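Ribose-phosphate pyrophosphokinase (Thermus thermophilus, PDB 7PN0) catalyses the transfer of diphosphate from ATP to ribose 5-phosphate, forming the activated sugar phosphoribosyl diphosphate (PRPP) and AMP. Local coordinates at residues A[47-59]-A[79-93]. Residues are numbered along the deposited sequence; the frame is centred on the assembly and turned at random.
With ADP (adenosine-5'-diphosphate), chain C; SO4 (sulfate ion), chain E.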
loop_
_atom_site.group_PDB
_atom_site.type_symbol
_atom_site.label_atom_id
_atom_site.label_comp_id
_atom_site.label_asym_id
_atom_site.label_seq_id
_atom_site.Cartn_x
_atom_site.Cartn_y
_atom_site.Cartn_z
ATOM N N LEU A 47 -21.102 -15.710 6.034
ATOM C CA LEU A 47 -19.831 -16.122 6.689
ATOM C C LEU A 47 -19.278 -14.940 7.483
ATOM O O LEU A 47 -18.073 -14.904 7.754
ATOM C CB LEU A 47 -18.891 -16.680 5.619
ATOM C CG LEU A 47 -18.737 -15.810 4.376
ATOM C CD1 LEU A 47 -18.291 -14.430 4.791
ATOM C CD2 LEU A 47 -17.745 -16.409 3.366
ATOM N N ARG A 48 -20.150 -13.973 7.815
ATOM C CA ARG A 48 -19.795 -12.731 8.534
ATOM C C ARG A 48 -19.056 -13.061 9.834
ATOM O O ARG A 48 -19.550 -13.905 10.608
ATOM C CB ARG A 48 -21.057 -11.918 8.825
ATOM C CG ARG A 48 -20.768 -10.515 9.329
ATOM C CD ARG A 48 -22.025 -9.692 9.461
ATOM N NE ARG A 48 -22.595 -9.361 8.153
ATOM C CZ ARG A 48 -22.383 -8.236 7.506
ATOM N NH1 ARG A 48 -21.559 -7.322 7.999
ATOM N NH2 ARG A 48 -23.002 -8.028 6.365
ATOM N N GLU A 49 -17.898 -12.426 10.047
ATOM C CA GLU A 49 -16.999 -12.575 11.222
ATOM C C GLU A 49 -16.553 -14.030 11.347
ATOM O O GLU A 49 -16.073 -14.422 12.441
ATOM C CB GLU A 49 -17.581 -11.981 12.506
ATOM C CG GLU A 49 -18.038 -10.553 12.335
ATOM C CD GLU A 49 -16.973 -9.555 11.876
ATOM O OE1 GLU A 49 -17.252 -8.704 10.928
ATOM O OE2 GLU A 49 -15.823 -9.734 12.317
ATOM N N GLY A 50 -16.549 -14.741 10.216
ATOM C CA GLY A 50 -16.077 -16.139 10.158
ATOM C C GLY A 50 -14.578 -16.212 10.000
ATOM O O GLY A 50 -13.982 -15.248 9.494
ATOM N N ASP A 51 -13.988 -17.315 10.469
ATOM C CA ASP A 51 -12.600 -17.715 10.177
ATOM C C ASP A 51 -12.689 -18.667 9.004
ATOM O O ASP A 51 -13.113 -19.857 9.197
ATOM C CB ASP A 51 -11.960 -18.290 11.436
ATOM C CG ASP A 51 -10.455 -18.355 11.421
ATOM O OD1 ASP A 51 -9.842 -17.772 10.518
ATOM O OD2 ASP A 51 -9.900 -18.976 12.370
ATOM N N VAL A 52 -12.496 -18.113 7.815
ATOM C CA VAL A 52 -12.873 -18.827 6.589
ATOM C C VAL A 52 -11.625 -19.359 5.905
ATOM O O VAL A 52 -10.596 -18.662 5.795
ATOM C CB VAL A 52 -13.856 -18.072 5.669
ATOM C CG1 VAL A 52 -14.591 -16.918 6.249
ATOM C CG2 VAL A 52 -13.532 -18.044 4.193
ATOM N N PHE A 53 -11.722 -20.611 5.497
ATOM C CA PHE A 53 -10.653 -21.410 4.874
ATOM C C PHE A 53 -11.184 -21.878 3.523
ATOM O O PHE A 53 -12.251 -22.566 3.410
ATOM C CB PHE A 53 -10.286 -22.604 5.770
ATOM C CG PHE A 53 -9.637 -22.198 7.060
ATOM C CD1 PHE A 53 -10.385 -21.735 8.127
ATOM C CD2 PHE A 53 -8.251 -22.144 7.162
ATOM C CE1 PHE A 53 -9.781 -21.287 9.291
ATOM C CE2 PHE A 53 -7.649 -21.709 8.338
ATOM C CZ PHE A 53 -8.420 -21.292 9.399
ATOM N N ILE A 54 -10.458 -21.561 2.473
ATOM C CA ILE A 54 -10.970 -21.873 1.112
ATOM C C ILE A 54 -9.963 -22.812 0.509
ATOM O O ILE A 54 -8.801 -22.410 0.394
ATOM C CB ILE A 54 -11.183 -20.630 0.255
ATOM C CG1 ILE A 54 -12.208 -19.685 0.856
ATOM C CG2 ILE A 54 -11.486 -20.970 -1.190
ATOM C CD1 ILE A 54 -11.909 -18.263 0.469
ATOM N N VAL A 55 -10.406 -24.007 0.135
ATOM C CA VAL A 55 -9.510 -25.050 -0.443
ATOM C C VAL A 55 -9.489 -24.962 -1.978
ATOM O O VAL A 55 -10.523 -25.142 -2.667
ATOM C CB VAL A 55 -9.932 -26.450 0.037
ATOM C CG1 VAL A 55 -8.981 -27.524 -0.406
ATOM C CG2 VAL A 55 -10.077 -26.495 1.550
ATOM N N GLN A 56 -8.298 -24.872 -2.541
ATOM C CA GLN A 56 -8.123 -24.943 -4.023
ATOM C C GLN A 56 -6.710 -25.392 -4.341
ATOM O O GLN A 56 -5.766 -24.759 -3.847
ATOM C CB GLN A 56 -8.400 -23.588 -4.666
ATOM C CG GLN A 56 -8.444 -23.672 -6.181
ATOM C CD GLN A 56 -9.830 -24.010 -6.664
ATOM O OE1 GLN A 56 -10.400 -25.059 -6.341
ATOM N NE2 GLN A 56 -10.406 -23.095 -7.411
ATOM N N SER A 57 -6.569 -26.462 -5.142
ATOM C CA SER A 57 -5.263 -26.905 -5.685
ATOM C C SER A 57 -5.134 -26.405 -7.120
ATOM O O SER A 57 -6.164 -26.233 -7.814
ATOM C CB SER A 57 -5.069 -28.398 -5.573
ATOM O OG SER A 57 -4.778 -28.732 -4.240
ATOM N N PHE A 58 -3.891 -26.187 -7.561
ATOM C CA PHE A 58 -3.560 -25.668 -8.902
ATOM C C PHE A 58 -3.443 -26.844 -9.867
ATOM O O PHE A 58 -2.340 -27.178 -10.292
ATOM C CB PHE A 58 -2.271 -24.855 -8.837
ATOM C CG PHE A 58 -2.454 -23.463 -8.314
ATOM C CD1 PHE A 58 -2.878 -23.234 -7.015
ATOM C CD2 PHE A 58 -2.256 -22.371 -9.141
ATOM C CE1 PHE A 58 -3.125 -21.950 -6.553
ATOM C CE2 PHE A 58 -2.463 -21.084 -8.652
ATOM C CZ PHE A 58 -2.838 -20.885 -7.343
ATOM N N VAL A 59 -4.583 -27.448 -10.191
ATOM C CA VAL A 59 -4.709 -28.589 -11.142
ATOM C C VAL A 59 -5.561 -28.149 -12.328
ATOM O O VAL A 59 -6.290 -27.141 -12.267
ATOM C CB VAL A 59 -5.312 -29.823 -10.446
ATOM C CG1 VAL A 59 -4.419 -30.336 -9.317
ATOM C CG2 VAL A 59 -6.691 -29.527 -9.903
ATOM N N ALA A 79 -17.948 -10.113 1.906
ATOM C CA ALA A 79 -19.070 -10.611 2.714
ATOM C C ALA A 79 -18.678 -10.560 4.192
ATOM O O ALA A 79 -19.294 -11.240 4.967
ATOM C CB ALA A 79 -19.428 -12.013 2.260
ATOM N N SER A 80 -17.597 -9.842 4.546
ATOM C CA SER A 80 -17.287 -9.480 5.954
ATOM C C SER A 80 -16.844 -10.696 6.783
ATOM O O SER A 80 -17.048 -10.705 7.984
ATOM C CB SER A 80 -18.452 -8.749 6.616
ATOM O OG SER A 80 -18.769 -7.558 5.904
ATOM N N ALA A 81 -16.140 -11.639 6.175
ATOM C CA ALA A 81 -15.313 -12.620 6.890
ATOM C C ALA A 81 -14.351 -11.896 7.847
ATOM O O ALA A 81 -13.855 -10.854 7.483
ATOM C CB ALA A 81 -14.560 -13.458 5.914
ATOM N N ALA A 82 -14.057 -12.474 9.009
ATOM C CA ALA A 82 -13.070 -11.914 9.973
ATOM C C ALA A 82 -11.677 -12.177 9.424
ATOM O O ALA A 82 -10.785 -11.336 9.583
ATOM C CB ALA A 82 -13.214 -12.533 11.333
ATOM N N ARG A 83 -11.478 -13.375 8.883
ATOM C CA ARG A 83 -10.145 -13.818 8.438
ATOM C C ARG A 83 -10.382 -14.743 7.262
ATOM O O ARG A 83 -11.364 -15.548 7.307
ATOM C CB ARG A 83 -9.331 -14.506 9.525
ATOM C CG ARG A 83 -7.889 -14.727 9.084
ATOM C CD ARG A 83 -6.996 -15.115 10.238
ATOM N NE ARG A 83 -7.441 -16.336 10.923
ATOM C CZ ARG A 83 -6.788 -16.868 11.955
ATOM N NH1 ARG A 83 -7.254 -17.941 12.555
ATOM N NH2 ARG A 83 -5.645 -16.334 12.361
ATOM N N VAL A 84 -9.519 -14.639 6.260
ATOM C CA VAL A 84 -9.568 -15.533 5.072
ATOM C C VAL A 84 -8.207 -16.204 4.858
ATOM O O VAL A 84 -7.208 -15.508 4.691
ATOM C CB VAL A 84 -10.030 -14.767 3.824
ATOM C CG1 VAL A 84 -9.997 -15.663 2.604
ATOM C CG2 VAL A 84 -11.405 -14.182 3.999
ATOM N N THR A 85 -8.197 -17.539 4.889
ATOM C CA THR A 85 -7.001 -18.347 4.586
ATOM C C THR A 85 -7.195 -19.036 3.238
ATOM O O THR A 85 -8.236 -19.766 3.068
ATOM C CB THR A 85 -6.751 -19.371 5.692
ATOM O OG1 THR A 85 -6.579 -18.686 6.943
ATOM C CG2 THR A 85 -5.586 -20.277 5.351
ATOM N N ALA A 86 -6.212 -18.896 2.355
ATOM C CA ALA A 86 -6.108 -19.680 1.115
ATOM C C ALA A 86 -5.476 -21.013 1.509
ATOM O O ALA A 86 -4.293 -21.051 1.808
ATOM C CB ALA A 86 -5.306 -19.005 0.041
ATOM N N VAL A 87 -6.263 -22.073 1.464
ATOM C CA VAL A 87 -5.741 -23.452 1.622
ATOM C C VAL A 87 -5.432 -23.975 0.224
ATOM O O VAL A 87 -6.346 -24.237 -0.552
ATOM C CB VAL A 87 -6.699 -24.354 2.401
ATOM C CG1 VAL A 87 -6.079 -25.717 2.570
ATOM C CG2 VAL A 87 -7.051 -23.731 3.749
ATOM N N ILE A 88 -4.157 -24.085 -0.077
ATOM C CA ILE A 88 -3.653 -24.410 -1.434
ATOM C C ILE A 88 -2.821 -25.656 -1.251
ATOM O O ILE A 88 -1.609 -25.577 -1.060
ATOM C CB ILE A 88 -2.810 -23.263 -2.039
ATOM C CG1 ILE A 88 -3.592 -21.951 -2.025
ATOM C CG2 ILE A 88 -2.346 -23.661 -3.424
ATOM C CD1 ILE A 88 -2.765 -20.758 -2.491
ATOM N N PRO A 89 -3.441 -26.846 -1.311
ATOM C CA PRO A 89 -2.701 -28.078 -1.034
ATOM C C PRO A 89 -1.581 -28.309 -2.049
ATOM O O PRO A 89 -0.501 -28.688 -1.622
ATOM C CB PRO A 89 -3.770 -29.178 -1.069
ATOM C CG PRO A 89 -5.034 -28.450 -0.815
ATOM C CD PRO A 89 -4.887 -27.081 -1.470
ATOM N N TYR A 90 -1.804 -27.994 -3.323
ATOM C CA TYR A 90 -0.754 -28.063 -4.360
ATOM C C TYR A 90 -0.640 -26.710 -5.069
ATOM O O TYR A 90 -1.537 -26.348 -5.782
ATOM C CB TYR A 90 -1.014 -29.149 -5.387
ATOM C CG TYR A 90 -0.036 -29.181 -6.544
ATOM C CD1 TYR A 90 1.335 -29.136 -6.333
ATOM C CD2 TYR A 90 -0.481 -29.189 -7.858
ATOM C CE1 TYR A 90 2.234 -29.113 -7.399
ATOM C CE2 TYR A 90 0.397 -29.182 -8.936
ATOM C CZ TYR A 90 1.760 -29.130 -8.702
ATOM O OH TYR A 90 2.631 -29.166 -9.750
ATOM N N PHE A 91 0.498 -26.062 -4.892
ATOM C CA PHE A 91 0.801 -24.743 -5.481
ATOM C C PHE A 91 1.759 -24.999 -6.646
ATOM O O PHE A 91 2.975 -24.950 -6.445
ATOM C CB PHE A 91 1.374 -23.789 -4.441
ATOM C CG PHE A 91 1.629 -22.410 -4.970
ATOM C CD1 PHE A 91 0.818 -21.843 -5.956
ATOM C CD2 PHE A 91 2.702 -21.667 -4.520
ATOM C CE1 PHE A 91 1.030 -20.559 -6.416
ATOM C CE2 PHE A 91 2.921 -20.381 -5.002
ATOM C CZ PHE A 91 2.077 -19.821 -5.929
ATOM N N SER A 92 1.183 -25.326 -7.803
ATOM C CA SER A 92 1.961 -25.748 -9.006
ATOM C C SER A 92 2.972 -24.660 -9.365
ATOM O O SER A 92 4.113 -24.992 -9.786
ATOM C CB SER A 92 1.041 -26.040 -10.150
ATOM O OG SER A 92 0.401 -24.868 -10.655
ATOM N N TYR A 93 2.557 -23.395 -9.268
ATOM C CA TYR A 93 3.416 -22.286 -9.738
ATOM C C TYR A 93 4.609 -22.069 -8.809
ATOM O O TYR A 93 5.475 -21.208 -9.170
ATOM C CB TYR A 93 2.626 -21.006 -9.988
ATOM C CG TYR A 93 1.870 -20.947 -11.293
ATOM C CD1 TYR A 93 2.539 -20.667 -12.485
ATOM C CD2 TYR A 93 0.500 -21.169 -11.344
ATOM C CE1 TYR A 93 1.876 -20.569 -13.695
ATOM C CE2 TYR A 93 -0.181 -21.078 -12.544
ATOM C CZ TYR A 93 0.500 -20.758 -13.715
ATOM O OH TYR A 93 -0.164 -20.707 -14.895
HETATM P PB ADP C . 13.647 -27.471 -10.974
HETATM O O1B ADP C . 14.254 -27.906 -9.633
HETATM O O2B ADP C . 12.623 -26.371 -10.818
HETATM O O3B ADP C . 13.176 -28.581 -11.893
HETATM P PA ADP C . 14.743 -25.823 -12.884
HETATM O O1A ADP C . 14.268 -24.527 -12.303
HETATM O O2A ADP C . 15.993 -25.816 -13.698
HETATM O O3A ADP C . 14.934 -26.877 -11.711
HETATM O "O5'" ADP C . 13.534 -26.546 -13.695
HETATM C "C5'" ADP C . 12.352 -25.789 -14.097
HETATM C "C4'" ADP C . 11.879 -26.204 -15.479
HETATM O "O4'" ADP C . 10.424 -26.303 -15.449
HETATM C "C3'" ADP C . 12.183 -25.227 -16.627
HETATM O "O3'" ADP C . 13.280 -24.350 -16.390
HETATM C "C2'" ADP C . 10.968 -24.308 -16.584
HETATM O "O2'" ADP C . 10.756 -23.713 -17.836
HETATM C "C1'" ADP C . 9.842 -25.260 -16.185
HETATM N N9 ADP C . 8.810 -24.623 -15.364
HETATM C C8 ADP C . 8.844 -23.374 -14.771
HETATM N N7 ADP C . 7.735 -23.063 -14.131
HETATM C C5 ADP C . 6.919 -24.167 -14.330
HETATM C C6 ADP C . 5.609 -24.461 -13.920
HETATM N N6 ADP C . 4.890 -23.637 -13.159
HETATM N N1 ADP C . 5.068 -25.657 -14.288
HETATM C C2 ADP C . 5.826 -26.485 -15.020
HETATM N N3 ADP C . 7.074 -26.320 -15.446
HETATM C C4 ADP C . 7.569 -25.126 -15.089
HETATM S S SO4 E . -24.661 -11.357 5.619
HETATM O O1 SO4 E . -23.930 -11.642 6.774
HETATM O O2 SO4 E . -25.824 -12.208 5.543
HETATM O O3 SO4 E . -25.117 -9.998 5.635
HETATM O O4 SO4 E . -23.848 -11.608 4.445
HETATM O O HOH W 1 -21.450 -13.019 4.955
HETATM O O HOH W 2 -8.981 -17.811 7.877
#
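Strands 51-55 and 83-88 run parallel, their axes 4.7 Å apart at closest approach, and are joined by backbone hydrogen bonds, from Val52 N to Arg83 O as far as Gln56 N to Val87 O; with helix 62-78 between them they form a beta-alpha-beta unit of the PRTase-like N-terminal domain. Asp51 and Arg83 lie side by side in a salt bridge, Arg83 NE donating to the syn side of Asp51 OD1 (2.8 Å); Arg83 NH2 also pairs with Glu49 of a neighbouring subunit. The acceptor sits in the guanidinium plane, yet the carboxylate is turned 35° from that plane. One water, donating to Asp51 OD1 and Val52 O and accepting from Thr85 OG1, links the two strands. Next along this face, Phe53 CD2 lies 3.5 Å from Thr85 CB, while Val87 CG2 meets the ring at its edge. On the other face Val52 CG1 presses against Ala81 CB, a tight 3.5 Å pair, and Ile54 CD1 reaches Val84 CG1. Beyond the strands Phe58 N bonds Tyr90 O (3.0 Å). With CG beside its own backbone N (chi1 -80°), Phe58 sends its ring toward 88-93, where the edge of Phe91 points at its face in a T-shaped pair, planes 71° apart. Ile88 CG2 lies 3.7 Å from Phe58 CE1, and Phe58 CD2 meets the edge of the Tyr93 ring. Replacing Phe58 with an alanine would remove the face that Phe91 meets and is likely to leave a gap between Ile88, Phe91 and Tyr93. At the opposite end the Arg48 guanidinium, with Ser80 CB over one face toward the rim, grips a sulfate through NE and NH2 and pairs with Asp142 of a neighbouring subunit. The contact thus runs from a charged subunit interface, through one polar-and-aromatic and one aliphatic sheet face, to Phe58 packed against Ser92 and Tyr93 of the ADP pocket, both also hydrogen-bonded to a neighbouring subunit.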